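Local coordinates for B12-binding domain-containing protein (Kitasatospora setae, PDB 6WTE) that probably transfers methyl groups from S-adenosylmethionine by way of bound cobalamin, as a radical SAM methylase that carries a [4Fe-4S] cluster yet works by non-radical catalysis, at residues Arg87-Ile90 against Thr91-Arg95. Numbering follows the deposited sequence.
Sequences REII and TEIRR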
# COMPACT_ATOMS: atom_id res chain seq x y z
N ARG A 87 -14.87 -10.07 -3.29
CA ARG A 87 -15.56 -11.34 -3.11
C ARG A 87 -16.52 -11.61 -4.26
O ARG A 87 -16.67 -12.76 -4.70
CB ARG A 87 -16.31 -11.35 -1.77
CG ARG A 87 -17.02 -12.66 -1.47
CD ARG A 87 -17.77 -12.62 -0.15
NE ARG A 87 -18.90 -11.70 -0.18
CZ ARG A 87 -19.87 -11.68 0.72
NH1 ARG A 87 -19.87 -12.54 1.73
NH2 ARG A 87 -20.86 -10.80 0.61
N GLU A 88 -17.20 -10.57 -4.75
CA GLU A 88 -18.10 -10.75 -5.89
C GLU A 88 -17.35 -11.32 -7.09
O GLU A 88 -17.84 -12.24 -7.77
CB GLU A 88 -18.77 -9.42 -6.24
CG GLU A 88 -19.84 -9.54 -7.30
CD GLU A 88 -20.40 -8.19 -7.72
OE1 GLU A 88 -19.77 -7.15 -7.42
OE2 GLU A 88 -21.50 -8.17 -8.33
N ILE A 89 -16.15 -10.80 -7.37
CA ILE A 89 -15.35 -11.31 -8.48
C ILE A 89 -14.93 -12.75 -8.22
O ILE A 89 -15.02 -13.61 -9.11
CB ILE A 89 -14.14 -10.39 -8.72
CG1 ILE A 89 -14.60 -9.08 -9.38
CG2 ILE A 89 -13.08 -11.12 -9.56
CD1 ILE A 89 -13.60 -7.92 -9.27
N ILE A 90 -14.48 -13.05 -7.00
CA ILE A 90 -14.05 -14.41 -6.68
C ILE A 90 -15.23 -15.38 -6.75
O ILE A 90 -15.08 -16.52 -7.21
CB ILE A 90 -13.38 -14.44 -5.30
CG1 ILE A 90 -12.03 -13.70 -5.37
CG2 ILE A 90 -13.22 -15.88 -4.81
CD1 ILE A 90 -11.38 -13.45 -4.02
N THR A 91 -16.41 -14.95 -6.32
CA THR A 91 -17.57 -15.83 -6.38
C THR A 91 -17.91 -16.20 -7.82
O THR A 91 -18.25 -17.35 -8.11
CB THR A 91 -18.77 -15.17 -5.69
OG1 THR A 91 -18.49 -15.04 -4.29
CG2 THR A 91 -20.03 -16.01 -5.86
N GLU A 92 -17.81 -15.23 -8.74
CA GLU A 92 -18.03 -15.54 -10.15
C GLU A 92 -16.97 -16.50 -10.68
O GLU A 92 -17.29 -17.42 -11.45
CB GLU A 92 -18.08 -14.25 -10.97
CG GLU A 92 -18.45 -14.46 -12.43
CD GLU A 92 -19.88 -14.96 -12.62
OE1 GLU A 92 -20.73 -14.72 -11.74
OE2 GLU A 92 -20.15 -15.60 -13.66
N ILE A 93 -15.71 -16.29 -10.30
CA ILE A 93 -14.64 -17.20 -10.72
C ILE A 93 -14.98 -18.64 -10.33
O ILE A 93 -14.88 -19.56 -11.14
CB ILE A 93 -13.29 -16.77 -10.12
CG1 ILE A 93 -12.75 -15.54 -10.85
CG2 ILE A 93 -12.29 -17.91 -10.20
CD1 ILE A 93 -11.55 -14.88 -10.14
N ARG A 94 -15.42 -18.84 -9.08
CA ARG A 94 -15.68 -20.18 -8.59
C ARG A 94 -16.92 -20.80 -9.23
O ARG A 94 -17.08 -22.03 -9.16
CB ARG A 94 -15.82 -20.16 -7.07
CG ARG A 94 -14.53 -19.72 -6.38
CD ARG A 94 -14.63 -19.73 -4.87
NE ARG A 94 -14.73 -21.08 -4.32
CZ ARG A 94 -13.69 -21.90 -4.17
NH1 ARG A 94 -12.48 -21.52 -4.54
NH2 ARG A 94 -13.87 -23.11 -3.65
N ARG A 95 -17.79 -20.00 -9.83
CA ARG A 95 -18.88 -20.55 -10.63
C ARG A 95 -18.40 -21.10 -11.96
O ARG A 95 -19.08 -21.93 -12.56
CB ARG A 95 -19.97 -19.50 -10.87
CG ARG A 95 -20.76 -19.11 -9.62
CD ARG A 95 -22.03 -18.33 -9.97
NE ARG A 95 -22.56 -17.62 -8.81
CZ ARG A 95 -23.36 -16.56 -8.88
NH1 ARG A 95 -23.72 -16.07 -10.06
NH2 ARG A 95 -23.79 -15.97 -7.77
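Thr91 grips the carbonyl oxygen of Arg87, one turn earlier in helix 83-96, with two donors. Its backbone N lies 2.7 Å from Arg87 O, and its hydroxyl OG1 donates to the same Arg87 O at 2.9 Å, from above the carbonyl plane (42° out of it). This double hold depends on chi1 of -66°, which sets OG1 beside the threonine's own N and turns it back along the helix. Threonine suits a partly exposed helix position because the hydroxyl finds its acceptor in the preceding turn. A valine in its place would probably leave Arg87 O with the backbone N-H as its one donor from this residue.

The same i to i+4 spacing continues as the next three N-H groups, of Glu92, Ile93 and Arg94, bond the backbone O atoms of Glu88, Ile89 and Ile90. On the buried side, the branch methyl CG2 of Ile89 meets the terminal methyl CD1 of Ile93 at 4.1 Å. Ile90 and Arg94 run side by side, with Arg94 CD against Ile90 CG2, also at 4.1 Å, while the guanidinium of Arg94 forms a salt bridge with Glu122. Glu92 is buried, and its OE2 is hydrogen-bonded to His53 NE2; Arg95 NH1 lies 3.7 Å from Glu92 OE1, a long bridge of charges alone.

Farther out, Trp48 of helix 48-58 touches Ile89 and Glu92, whereas Phe119 of helix 112-119 and Ile121 cover Ile90. The helix is the crossover of the beta-alpha-beta unit between strands 63-67 and 101-104 in the B12-binding domain, and Ile90 comes within about 10 Å of the cobalamin, side chain to ligand. Branched apolar chains thus face the domain interior, while the carboxylate of buried Glu92 is satisfied by His53 and the guanidinium of Arg94 by Glu122.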